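Local coordinates for geranylgeranyl pyrophosphate synthase (Corynebacterium glutamicum, PDB 3LMD), which probably catalyses magnesium-dependent chain elongation of prenyl diphosphates in isoprenoid biosynthesis, at residues V29-P34 with A38-A43; F81-S86 with E95-A100; V102-T107 with I204-Y209; D223-F228 with E338-L343. All blocks are in the same frame, centred on the assembly; numbering follows the deposited sequence.

Contact 1: V29-P34 with A38-A43; sequences VEFGDP and ARINDA
F31 meets I40 where the loop after helix 21-27 turns into helix 34-55. Its ring is reached at the edge, near its own plane: CE2 lies 4.1 Å from I40 CG2 and equally far from I40 CG1, so one ring corner faces the fork of the isoleucine. The two side chains stand at about a right angle. F31 CG sits beside its backbone N, opposite the carbonyl carbon (chi1 -49°), which turns the ring from the loop toward the helix. Further round, the same ring packs on L84 of helix 77-86 and A339 of helix 335-349.

D33 comes next, at the N-cap. Its OD2 accepts a hydrogen bond from L36 N inside the first turn, while OD1 is bonded to T335 OG1. R39 NH2 remains 5.0 Å from D33 OD1, too far for a salt bridge, though the opposite charges may attract weakly. P34 then starts the helix, and its carbonyl O takes the single hydrogen bond between the two segments, from A38 N at 3.1 Å with an N-H...O angle of 151°. A38 CB lies 3.7 Å from that same oxygen.

The chemistry is thus divided between two ends. Capping by D33 and the i to i+4 bond of P34 fix the polar start of the helix, whereas F31 on I40 is a small apolar contact where the incoming loop lies against the start of the helix.

Contact 2: F81-S86 with E95-A100; sequences FALLAS and ENVIKA
Helices 77-86 and 95-118 run nearly antiparallel here, their short axes 152° apart in direction and 9.5 Å apart at closest approach, with S86 and V97 the nearest pair of residues. V97 points toward helix 77-86. Its CG1, turned opposite its own backbone N (chi1 172°), comes within 3.5 Å of S86 CB, tighter than usual for two carbons, and CG2 lies 3.7 Å from that same CB. The valine fork thus straddles the serine methylene.

L83 joins one turn earlier. Its CD2 methyl reaches 3.7 Å to I98 CD1 and 4.0 Å to V97 CG1, the leucine lying at a slant to both partners. I98 leaves its helix pointing away, and only its terminal CD1 bends back to the leucine.

S86 OG folds back to donate to L83 O at 2.7 Å and is also hydrogen-bonded to L93 N in the connecting loop. Its chi1 of 80° holds the oxygen between backbone N and carbonyl carbon, over the preceding turn.

V97 CG1 also lies against S86 OG at 3.6 Å, though the hydroxyl's hydrogen bonds stay within its helix and loop. The helices thus meet mainly by apolar packing, while the serine's polar end ties loop to helix.

Contact 3: V102-T107 with I204-Y209; sequences VVVEIT and IASAGY
V104 of helix 95-118 faces A207 of helix 188-214, and on the side of helix 95-118 this small buried contact rests on that one valine. From its CA, CB points toward the other helix and splits into two methyls. CG1 lies opposite the valine's backbone N (chi1 172°) and meets the A207 methyl, with CG1 and CB 4.0 Å apart. CG2, on the side of the backbone N, passes over the backbone instead: its nearest carbon is A207 CA, also at 4.0 Å, and S206 OG is at 4.2 Å. The fork therefore sits astride A207, one methyl on its side chain and the other against its main chain. With only a methyl on A207, the backbones lie close, the CA atoms of V104 and A207 being 6.2 Å apart.

S206 also points toward the valine, yet its hydroxyl is engaged elsewhere, in a hydrogen bond with H164 NE2. The H164 ring also stacks on Y209, one turn further along helix 188-214. On the other helix, T107 OG1 donates to V103 O within its own helix.

Between the segments, which belong to two long helices of the all-helical core, the interaction is wholly van der Waals. S206 OG, the polar side-chain atom nearest the valine across the contact, has its partner in H164, so it can be buried beside V104's methyls.

Contact 4: D223-F228 with E338-L343; sequences DALKNF and EALRNL
This is a buried apolar contact between two helices far apart in the chain, 219-246 and the C-terminal 335-349, and three residues make it: F228 and L225 on one side, L340 on the other. F228 carries most of it. With its CG opposite the backbone N (chi1 175°), the ring extends toward the other helix and presents an edge to L340. CZ comes to 3.3 Å from L340 O, the oxygen lying near the ring plane, which brings a slightly positive ring C-H toward a carbonyl. Beside it, CE2 is 3.9 Å from L340 CB.

L225 adds a methyl from one turn earlier: its CD2 touches L340 CD1 at 3.8 Å, the two leucines crossing at about a right angle. L340 thus receives the ring at CB and carbonyl, and the leucine at its tip. F81 of helix 77-86 packs on both F228 and L340, and A324 and L328 of helix 309-328 touch F228 as well.

On a different side of helix 335-349, R341 grips E338 side-on. NE donates to OE1 at 2.8 Å and NH2 to OE2 at 2.9 Å, both oxygens close to the guanidinium plane; R341 NH1 goes to N325 OD1.

This is helix-helix packing of the all-alpha fold: leucine and phenylalanine side chains seat helix 335-349 against helix 219-246, with the E338-R341 salt bridge on a partly exposed side.

How the contacts relate
Along the chain the contacts follow one another without overlap, from the N-terminal loop in contact 1 to the C-terminal helix in contact 4. Contacts 2 and 3 are closest, their centres about 9 Å apart, and share helix 95-118. Helix 77-86 knits the set together: F81 touches I204 and G208 of contact 3 and L225, F228 and L340 of contact 4, while L83 and L84 pack on A43 and I40 of contact 1. Contacts 3 and 4 meet through successive helices 188-214 and 219-246, and F31 touches A339 between contacts 1 and 4. They form one connected, mainly helical region away from the calcium-binding D115, D119, E302 and S305, though contacts 1 and 3 do not touch.

Contact 1: V29-P34 with A38-A43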
loop_
_atom_site.group_PDB
_atom_site.type_symbol
_atom_site.label_atom_id
_atom_site.label_comp_id
_atom_site.label_asym_id
_atom_site.label_seq_id
_atom_site.Cartn_x
_atom_site.Cartn_y
_atom_site.Cartn_z
ATOM N N VAL A 29 -28.769 -14.093 3.546
ATOM C CA VAL A 29 -29.390 -15.385 3.817
ATOM C C VAL A 29 -29.754 -15.413 5.309
ATOM O O VAL A 29 -28.872 -15.415 6.167
ATOM C CB VAL A 29 -28.446 -16.560 3.447
ATOM C CG1 VAL A 29 -29.155 -17.898 3.619
ATOM C CG2 VAL A 29 -27.934 -16.407 2.015
ATOM N N GLU A 30 -31.049 -15.402 5.615
ATOM C CA GLU A 30 -31.512 -15.263 7.003
ATOM C C GLU A 30 -31.047 -16.403 7.902
ATOM O O GLU A 30 -31.224 -17.571 7.560
ATOM C CB GLU A 30 -33.041 -15.157 7.050
ATOM C CG GLU A 30 -33.593 -13.933 6.334
ATOM C CD GLU A 30 -35.088 -14.020 6.105
ATOM O OE1 GLU A 30 -35.778 -14.635 6.945
ATOM O OE2 GLU A 30 -35.572 -13.478 5.086
ATOM N N PHE A 31 -30.447 -16.068 9.045
ATOM C CA PHE A 31 -30.124 -17.094 10.036
ATOM C C PHE A 31 -31.439 -17.580 10.645
ATOM O O PHE A 31 -32.325 -16.775 10.969
ATOM C CB PHE A 31 -29.191 -16.592 11.156
ATOM C CG PHE A 31 -27.959 -15.847 10.671
ATOM C CD1 PHE A 31 -27.442 -16.054 9.395
ATOM C CD2 PHE A 31 -27.304 -14.955 11.517
ATOM C CE1 PHE A 31 -26.306 -15.369 8.958
ATOM C CE2 PHE A 31 -26.173 -14.266 11.096
ATOM C CZ PHE A 31 -25.669 -14.471 9.817
ATOM N N GLY A 32 -31.571 -18.893 10.791
ATOM C CA GLY A 32 -32.748 -19.460 11.430
ATOM C C GLY A 32 -32.659 -19.328 12.936
ATOM O O GLY A 32 -33.489 -19.864 13.665
ATOM N N ASP A 33 -31.643 -18.609 13.401
ATOM C CA ASP A 33 -31.430 -18.401 14.830
ATOM C C ASP A 33 -31.536 -16.911 15.136
ATOM O O ASP A 33 -30.633 -16.141 14.794
ATOM C CB ASP A 33 -30.056 -18.944 15.232
ATOM C CG ASP A 33 -29.808 -18.891 16.729
ATOM O OD1 ASP A 33 -28.974 -19.685 17.212
ATOM O OD2 ASP A 33 -30.427 -18.061 17.427
ATOM N N PRO A 34 -32.657 -16.500 15.759
ATOM C CA PRO A 34 -32.958 -15.112 16.104
ATOM C C PRO A 34 -31.942 -14.462 17.036
ATOM O O PRO A 34 -31.667 -13.276 16.880
ATOM C CB PRO A 34 -34.331 -15.212 16.786
ATOM C CG PRO A 34 -34.946 -16.422 16.170
ATOM C CD PRO A 34 -33.799 -17.386 16.046
ATOM N N ALA A 38 -29.320 -11.316 16.227
ATOM C CA ALA A 38 -29.203 -10.084 17.020
ATOM C C ALA A 38 -27.761 -9.762 17.454
ATOM O O ALA A 38 -27.317 -8.601 17.404
ATOM C CB ALA A 38 -30.113 -10.156 18.244
ATOM N N ARG A 39 -27.057 -10.784 17.930
ATOM C CA ARG A 39 -25.684 -10.643 18.393
ATOM C C ARG A 39 -24.786 -10.200 17.234
ATOM O O ARG A 39 -23.999 -9.260 17.364
ATOM C CB ARG A 39 -25.174 -11.978 18.948
ATOM C CG ARG A 39 -25.750 -12.369 20.304
ATOM C CD ARG A 39 -24.996 -13.562 20.905
ATOM N NE ARG A 39 -24.807 -14.673 19.958
ATOM C CZ ARG A 39 -25.675 -15.671 19.773
ATOM N NH1 ARG A 39 -26.814 -15.706 20.450
ATOM N NH2 ARG A 39 -25.411 -16.636 18.899
ATOM N N ILE A 40 -24.939 -10.874 16.101
ATOM C CA ILE A 40 -24.186 -10.564 14.897
ATOM C C ILE A 40 -24.513 -9.148 14.400
ATOM O O ILE A 40 -23.607 -8.354 14.184
ATOM C CB ILE A 40 -24.446 -11.612 13.802
ATOM C CG1 ILE A 40 -23.827 -12.955 14.206
ATOM C CG2 ILE A 40 -23.904 -11.161 12.466
ATOM C CD1 ILE A 40 -22.319 -12.943 14.338
ATOM N N ASN A 41 -25.799 -8.827 14.238
ATOM C CA ASN A 41 -26.214 -7.458 13.883
ATOM C C ASN A 41 -25.606 -6.366 14.782
ATOM O O ASN A 41 -25.101 -5.361 14.278
ATOM C CB ASN A 41 -27.740 -7.317 13.815
ATOM C CG ASN A 41 -28.329 -7.948 12.557
ATOM O OD1 ASN A 41 -27.605 -8.276 11.614
ATOM N ND2 ASN A 41 -29.638 -8.125 12.542
ATOM N N ASP A 42 -25.640 -6.563 16.095
ATOM C CA ASP A 42 -25.029 -5.607 17.033
ATOM C C ASP A 42 -23.525 -5.464 16.803
ATOM O O ASP A 42 -22.971 -4.373 16.886
ATOM C CB ASP A 42 -25.217 -6.053 18.479
ATOM C CG ASP A 42 -26.657 -5.944 18.944
ATOM O OD1 ASP A 42 -27.497 -5.454 18.159
ATOM O OD2 ASP A 42 -26.944 -6.358 20.089
ATOM N N ALA A 43 -22.858 -6.577 16.566
ATOM C CA ALA A 43 -21.422 -6.510 16.337
ATOM C C ALA A 43 -21.121 -5.857 14.969
ATOM O O ALA A 43 -20.122 -5.150 14.848
ATOM C CB ALA A 43 -20.789 -7.890 16.456
#

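Contact 2: F81-S86 with E95-A100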
loop_
_atom_site.group_PDB
_atom_site.type_symbol
_atom_site.label_atom_id
_atom_site.label_comp_id
_atom_site.label_asym_id
_atom_site.label_seq_id
_atom_site.Cartn_x
_atom_site.Cartn_y
_atom_site.Cartn_z
ATOM N N PHE A 81 -18.452 -12.601 7.976
ATOM C CA PHE A 81 -17.825 -13.921 8.088
ATOM C C PHE A 81 -16.848 -13.988 9.262
ATOM O O PHE A 81 -16.825 -14.976 9.991
ATOM C CB PHE A 81 -17.131 -14.324 6.775
ATOM C CG PHE A 81 -16.450 -15.687 6.856
ATOM C CD1 PHE A 81 -17.115 -16.780 7.403
ATOM C CD2 PHE A 81 -15.151 -15.857 6.434
ATOM C CE1 PHE A 81 -16.481 -18.030 7.489
ATOM C CE2 PHE A 81 -14.523 -17.111 6.489
ATOM C CZ PHE A 81 -15.178 -18.181 7.015
ATOM N N ALA A 82 -16.055 -12.933 9.472
ATOM C CA ALA A 82 -15.138 -12.896 10.627
ATOM C C ALA A 82 -15.921 -12.986 11.967
ATOM O O ALA A 82 -15.481 -13.651 12.938
ATOM C CB ALA A 82 -14.308 -11.592 10.618
ATOM N N LEU A 83 -17.051 -12.294 12.024
ATOM C CA LEU A 83 -17.887 -12.317 13.241
ATOM C C LEU A 83 -18.478 -13.730 13.470
ATOM O O LEU A 83 -18.463 -14.234 14.594
ATOM C CB LEU A 83 -19.025 -11.283 13.172
ATOM C CG LEU A 83 -18.659 -9.783 13.032
ATOM C CD1 LEU A 83 -19.868 -8.868 12.947
ATOM C CD2 LEU A 83 -17.709 -9.278 14.098
ATOM N N LEU A 84 -19.001 -14.346 12.412
ATOM C CA LEU A 84 -19.484 -15.734 12.495
ATOM C C LEU A 84 -18.394 -16.678 12.939
ATOM O O LEU A 84 -18.607 -17.527 13.835
ATOM C CB LEU A 84 -20.110 -16.169 11.153
ATOM C CG LEU A 84 -21.373 -15.391 10.770
ATOM C CD1 LEU A 84 -21.811 -15.726 9.346
ATOM C CD2 LEU A 84 -22.474 -15.770 11.757
ATOM N N ALA A 85 -17.208 -16.555 12.334
ATOM C CA ALA A 85 -16.092 -17.394 12.727
ATOM C C ALA A 85 -15.769 -17.232 14.205
ATOM O O ALA A 85 -15.372 -18.193 14.856
ATOM C CB ALA A 85 -14.812 -17.060 11.890
ATOM N N SER A 86 -15.884 -16.012 14.729
ATOM C CA SER A 86 -15.548 -15.781 16.137
ATOM C C SER A 86 -16.511 -16.529 17.069
ATOM O O SER A 86 -16.188 -16.791 18.210
ATOM C CB SER A 86 -15.532 -14.283 16.491
ATOM O OG SER A 86 -16.852 -13.788 16.698
ATOM N N GLU A 95 -13.830 -7.189 21.446
ATOM C CA GLU A 95 -13.341 -5.941 20.848
ATOM C C GLU A 95 -12.265 -6.231 19.762
ATOM O O GLU A 95 -12.192 -5.532 18.744
ATOM C CB GLU A 95 -12.773 -5.030 21.948
ATOM C CG GLU A 95 -11.922 -3.855 21.485
ATOM C CD GLU A 95 -10.662 -3.676 22.376
ATOM O OE1 GLU A 95 -10.330 -4.605 23.158
ATOM O OE2 GLU A 95 -10.004 -2.616 22.301
ATOM N N ASN A 96 -11.418 -7.222 20.002
ATOM C CA ASN A 96 -10.365 -7.520 19.022
ATOM C C ASN A 96 -10.889 -8.254 17.775
ATOM O O ASN A 96 -10.315 -8.126 16.685
ATOM C CB ASN A 96 -9.225 -8.274 19.662
ATOM C CG ASN A 96 -8.325 -7.370 20.513
ATOM O OD1 ASN A 96 -8.462 -6.150 20.513
ATOM N ND2 ASN A 96 -7.384 -7.977 21.212
ATOM N N VAL A 97 -11.959 -9.027 17.945
ATOM C CA VAL A 97 -12.694 -9.599 16.805
ATOM C C VAL A 97 -13.275 -8.489 15.922
ATOM O O VAL A 97 -13.143 -8.526 14.697
ATOM C CB VAL A 97 -13.849 -10.534 17.264
ATOM C CG1 VAL A 97 -14.708 -10.959 16.070
ATOM C CG2 VAL A 97 -13.312 -11.772 17.948
ATOM N N ILE A 98 -13.931 -7.502 16.537
ATOM C CA ILE A 98 -14.437 -6.338 15.797
ATOM C C ILE A 98 -13.307 -5.618 15.084
ATOM O O ILE A 98 -13.438 -5.232 13.924
ATOM C CB ILE A 98 -15.083 -5.290 16.743
ATOM C CG1 ILE A 98 -16.260 -5.889 17.511
ATOM C CG2 ILE A 98 -15.522 -4.043 15.984
ATOM C CD1 ILE A 98 -17.206 -6.594 16.667
ATOM N N LYS A 99 -12.213 -5.393 15.788
ATOM C CA LYS A 99 -11.088 -4.679 15.187
ATOM C C LYS A 99 -10.439 -5.470 14.016
ATOM O O LYS A 99 -10.061 -4.887 12.988
ATOM C CB LYS A 99 -10.047 -4.393 16.285
ATOM C CG LYS A 99 -8.950 -3.442 15.914
ATOM C CD LYS A 99 -8.112 -3.020 17.165
ATOM C CE LYS A 99 -8.966 -2.383 18.270
ATOM N NZ LYS A 99 -8.146 -1.659 19.297
ATOM N N ALA A 100 -10.256 -6.773 14.197
ATOM C CA ALA A 100 -9.797 -7.627 13.085
ATOM C C ALA A 100 -10.732 -7.574 11.870
ATOM O O ALA A 100 -10.264 -7.530 10.734
ATOM C CB ALA A 100 -9.573 -9.076 13.554
#

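Contact 3: V102-T107 with I204-Y209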
loop_
_atom_site.group_PDB
_atom_site.type_symbol
_atom_site.label_atom_id
_atom_site.label_comp_id
_atom_site.label_asym_id
_atom_site.label_seq_id
_atom_site.Cartn_x
_atom_site.Cartn_y
_atom_site.Cartn_z
ATOM N N VAL A 102 -12.567 -5.158 10.959
ATOM C CA VAL A 102 -12.382 -3.857 10.348
ATOM C C VAL A 102 -11.109 -3.886 9.502
ATOM O O VAL A 102 -11.076 -3.348 8.401
ATOM C CB VAL A 102 -12.347 -2.716 11.397
ATOM C CG1 VAL A 102 -11.823 -1.383 10.768
ATOM C CG2 VAL A 102 -13.755 -2.533 12.048
ATOM N N VAL A 103 -10.066 -4.521 10.028
ATOM C CA VAL A 103 -8.822 -4.627 9.266
ATOM C C VAL A 103 -9.081 -5.367 7.951
ATOM O O VAL A 103 -8.606 -4.943 6.889
ATOM C CB VAL A 103 -7.732 -5.343 10.088
ATOM C CG1 VAL A 103 -6.524 -5.772 9.182
ATOM C CG2 VAL A 103 -7.228 -4.404 11.218
ATOM N N VAL A 104 -9.825 -6.469 8.016
ATOM C CA VAL A 104 -10.149 -7.209 6.786
ATOM C C VAL A 104 -10.898 -6.316 5.810
ATOM O O VAL A 104 -10.576 -6.268 4.607
ATOM C CB VAL A 104 -10.950 -8.492 7.078
ATOM C CG1 VAL A 104 -11.463 -9.149 5.765
ATOM C CG2 VAL A 104 -10.056 -9.463 7.871
ATOM N N GLU A 105 -11.909 -5.615 6.297
ATOM C CA GLU A 105 -12.691 -4.774 5.387
ATOM C C GLU A 105 -11.909 -3.605 4.791
ATOM O O GLU A 105 -12.114 -3.255 3.624
ATOM C CB GLU A 105 -13.984 -4.277 6.043
ATOM C CG GLU A 105 -14.836 -3.469 5.085
ATOM C CD GLU A 105 -15.537 -4.313 4.009
ATOM O OE1 GLU A 105 -15.317 -5.532 3.926
ATOM O OE2 GLU A 105 -16.355 -3.751 3.244
ATOM N N ILE A 106 -11.018 -3.002 5.585
ATOM C CA ILE A 106 -10.193 -1.892 5.085
ATOM C C ILE A 106 -9.272 -2.394 3.998
ATOM O O ILE A 106 -9.008 -1.713 3.001
ATOM C CB ILE A 106 -9.329 -1.289 6.225
ATOM C CG1 ILE A 106 -10.218 -0.428 7.164
ATOM C CG2 ILE A 106 -8.207 -0.433 5.612
ATOM C CD1 ILE A 106 -9.460 0.027 8.481
ATOM N N THR A 107 -8.757 -3.597 4.198
ATOM C CA THR A 107 -7.866 -4.195 3.187
ATOM C C THR A 107 -8.604 -4.467 1.897
ATOM O O THR A 107 -8.088 -4.184 0.798
ATOM C CB THR A 107 -7.243 -5.487 3.726
ATOM O OG1 THR A 107 -6.440 -5.153 4.871
ATOM C CG2 THR A 107 -6.343 -6.155 2.652
ATOM N N ILE A 204 -11.185 -13.788 2.118
ATOM C CA ILE A 204 -12.316 -14.391 2.835
ATOM C C ILE A 204 -11.774 -15.428 3.825
ATOM O O ILE A 204 -12.207 -15.475 4.980
ATOM C CB ILE A 204 -13.328 -15.002 1.841
ATOM C CG1 ILE A 204 -13.900 -13.886 0.956
ATOM C CG2 ILE A 204 -14.477 -15.704 2.561
ATOM C CD1 ILE A 204 -14.697 -14.432 -0.222
ATOM N N ALA A 205 -10.804 -16.228 3.386
ATOM C CA ALA A 205 -10.096 -17.157 4.264
ATOM C C ALA A 205 -9.513 -16.405 5.458
ATOM O O ALA A 205 -9.589 -16.881 6.594
ATOM C CB ALA A 205 -8.970 -17.916 3.504
ATOM N N SER A 206 -8.943 -15.227 5.199
ATOM C CA SER A 206 -8.347 -14.423 6.257
ATOM C C SER A 206 -9.381 -13.947 7.280
ATOM O O SER A 206 -9.097 -13.884 8.456
ATOM C CB SER A 206 -7.624 -13.193 5.645
ATOM O OG SER A 206 -7.207 -12.319 6.663
ATOM N N ALA A 207 -10.549 -13.534 6.818
ATOM C CA ALA A 207 -11.627 -13.152 7.715
ATOM C C ALA A 207 -11.971 -14.315 8.673
ATOM O O ALA A 207 -12.149 -14.095 9.867
ATOM C CB ALA A 207 -12.828 -12.764 6.933
ATOM N N GLY A 208 -12.047 -15.542 8.153
ATOM C CA GLY A 208 -12.359 -16.724 9.022
ATOM C C GLY A 208 -11.219 -16.957 10.014
ATOM O O GLY A 208 -11.433 -17.154 11.211
ATOM N N TYR A 209 -9.996 -16.899 9.515
ATOM C CA TYR A 209 -8.812 -17.129 10.342
ATOM C C TYR A 209 -8.766 -16.122 11.510
ATOM O O TYR A 209 -8.636 -16.499 12.683
ATOM C CB TYR A 209 -7.527 -17.003 9.480
ATOM C CG TYR A 209 -6.268 -17.147 10.327
ATOM C CD1 TYR A 209 -5.745 -18.410 10.636
ATOM C CD2 TYR A 209 -5.623 -16.018 10.852
ATOM C CE1 TYR A 209 -4.576 -18.550 11.450
ATOM C CE2 TYR A 209 -4.453 -16.146 11.683
ATOM C CZ TYR A 209 -3.956 -17.413 11.965
ATOM O OH TYR A 209 -2.837 -17.548 12.756
#

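Contact 4: D223-F228 with E338-L343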
loop_
_atom_site.group_PDB
_atom_site.type_symbol
_atom_site.label_atom_id
_atom_site.label_comp_id
_atom_site.label_asym_id
_atom_site.label_seq_id
_atom_site.Cartn_x
_atom_site.Cartn_y
_atom_site.Cartn_z
ATOM N N ASP A 223 -8.171 -23.218 11.741
ATOM C CA ASP A 223 -7.747 -23.738 10.447
ATOM C C ASP A 223 -8.947 -24.107 9.563
ATOM O O ASP A 223 -8.956 -23.838 8.354
ATOM C CB ASP A 223 -6.825 -24.953 10.626
ATOM C CG ASP A 223 -6.085 -25.307 9.348
ATOM O OD1 ASP A 223 -5.225 -24.506 8.932
ATOM O OD2 ASP A 223 -6.383 -26.370 8.755
ATOM N N ALA A 224 -9.958 -24.738 10.158
ATOM C CA ALA A 224 -11.129 -25.134 9.396
ATOM C C ALA A 224 -11.868 -23.913 8.839
ATOM O O ALA A 224 -12.392 -23.953 7.728
ATOM C CB ALA A 224 -12.081 -25.961 10.276
ATOM N N LEU A 225 -11.970 -22.849 9.634
ATOM C CA LEU A 225 -12.727 -21.660 9.198
ATOM C C LEU A 225 -11.969 -20.903 8.098
ATOM O O LEU A 225 -12.563 -20.380 7.140
ATOM C CB LEU A 225 -13.007 -20.715 10.401
ATOM C CG LEU A 225 -14.162 -21.343 11.215
ATOM C CD1 LEU A 225 -14.056 -20.987 12.721
ATOM C CD2 LEU A 225 -15.486 -20.951 10.648
ATOM N N LYS A 226 -10.659 -20.871 8.237
ATOM C CA LYS A 226 -9.805 -20.345 7.193
ATOM C C LYS A 226 -10.047 -21.094 5.859
ATOM O O LYS A 226 -10.292 -20.480 4.806
ATOM C CB LYS A 226 -8.345 -20.505 7.609
ATOM C CG LYS A 226 -7.390 -19.989 6.520
ATOM C CD LYS A 226 -5.893 -20.082 6.913
ATOM C CE LYS A 226 -5.423 -21.513 6.982
ATOM N NZ LYS A 226 -3.997 -21.596 6.530
ATOM N N ASN A 227 -9.986 -22.423 5.915
ATOM C CA ASN A 227 -10.093 -23.249 4.702
ATOM C C ASN A 227 -11.494 -23.165 4.124
ATOM O O ASN A 227 -11.699 -23.202 2.896
ATOM C CB ASN A 227 -9.733 -24.706 5.023
ATOM C CG ASN A 227 -8.236 -24.914 5.284
ATOM O OD1 ASN A 227 -7.413 -24.034 5.066
ATOM N ND2 ASN A 227 -7.893 -26.097 5.757
ATOM N N PHE A 228 -12.487 -23.044 5.004
ATOM C CA PHE A 228 -13.858 -22.897 4.550
ATOM C C PHE A 228 -14.009 -21.570 3.790
ATOM O O PHE A 228 -14.632 -21.506 2.743
ATOM C CB PHE A 228 -14.833 -22.901 5.745
ATOM C CG PHE A 228 -16.260 -22.626 5.345
ATOM C CD1 PHE A 228 -17.022 -23.620 4.761
ATOM C CD2 PHE A 228 -16.825 -21.363 5.540
ATOM C CE1 PHE A 228 -18.349 -23.379 4.374
ATOM C CE2 PHE A 228 -18.116 -21.103 5.154
ATOM C CZ PHE A 228 -18.896 -22.129 4.582
ATOM N N GLU A 338 -24.363 -24.213 10.740
ATOM C CA GLU A 338 -25.365 -24.404 9.697
ATOM C C GLU A 338 -25.630 -23.122 8.898
ATOM O O GLU A 338 -25.983 -23.194 7.726
ATOM C CB GLU A 338 -26.685 -24.953 10.281
ATOM C CG GLU A 338 -26.594 -26.438 10.757
ATOM C CD GLU A 338 -25.880 -27.374 9.758
ATOM O OE1 GLU A 338 -26.257 -27.422 8.559
ATOM O OE2 GLU A 338 -24.937 -28.070 10.176
ATOM N N ALA A 339 -25.475 -21.959 9.539
ATOM C CA ALA A 339 -25.566 -20.677 8.835
ATOM C C ALA A 339 -24.419 -20.554 7.804
ATOM O O ALA A 339 -24.619 -20.064 6.683
ATOM C CB ALA A 339 -25.485 -19.510 9.858
ATOM N N LEU A 340 -23.228 -20.995 8.191
ATOM C CA LEU A 340 -22.111 -21.001 7.254
ATOM C C LEU A 340 -22.400 -21.935 6.117
ATOM O O LEU A 340 -22.175 -21.583 4.965
ATOM C CB LEU A 340 -20.793 -21.369 7.929
ATOM C CG LEU A 340 -20.334 -20.325 8.949
ATOM C CD1 LEU A 340 -19.175 -20.874 9.702
ATOM C CD2 LEU A 340 -19.973 -18.975 8.256
ATOM N N ARG A 341 -22.905 -23.112 6.419
ATOM C CA ARG A 341 -23.236 -24.058 5.400
ATOM C C ARG A 341 -24.287 -23.497 4.475
ATOM O O ARG A 341 -24.166 -23.584 3.291
ATOM C CB ARG A 341 -23.709 -25.367 6.007
ATOM C CG ARG A 341 -23.728 -26.530 5.041
ATOM C CD ARG A 341 -24.581 -27.698 5.472
ATOM N NE ARG A 341 -24.281 -28.208 6.801
ATOM C CZ ARG A 341 -23.271 -28.993 7.091
ATOM N NH1 ARG A 341 -22.432 -29.351 6.162
ATOM N NH2 ARG A 341 -23.093 -29.395 8.319
ATOM N N ASN A 342 -25.315 -22.902 5.036
ATOM C CA ASN A 342 -26.418 -22.420 4.254
ATOM C C ASN A 342 -26.014 -21.328 3.310
ATOM O O ASN A 342 -26.539 -21.219 2.257
ATOM C CB ASN A 342 -27.546 -21.915 5.123
ATOM C CG ASN A 342 -28.240 -23.015 5.889
ATOM O OD1 ASN A 342 -28.985 -22.741 6.806
ATOM N ND2 ASN A 342 -27.987 -24.249 5.537
ATOM N N LEU A 343 -25.078 -20.506 3.693
ATOM C CA LEU A 343 -24.688 -19.492 2.779
ATOM C C LEU A 343 -23.899 -19.985 1.585
ATOM O O LEU A 343 -23.983 -19.441 0.520
ATOM C CB LEU A 343 -24.030 -18.342 3.471
ATOM C CG LEU A 343 -22.682 -18.455 4.077
ATOM C CD1 LEU A 343 -21.734 -18.123 3.055
ATOM C CD2 LEU A 343 -22.605 -17.453 5.162
#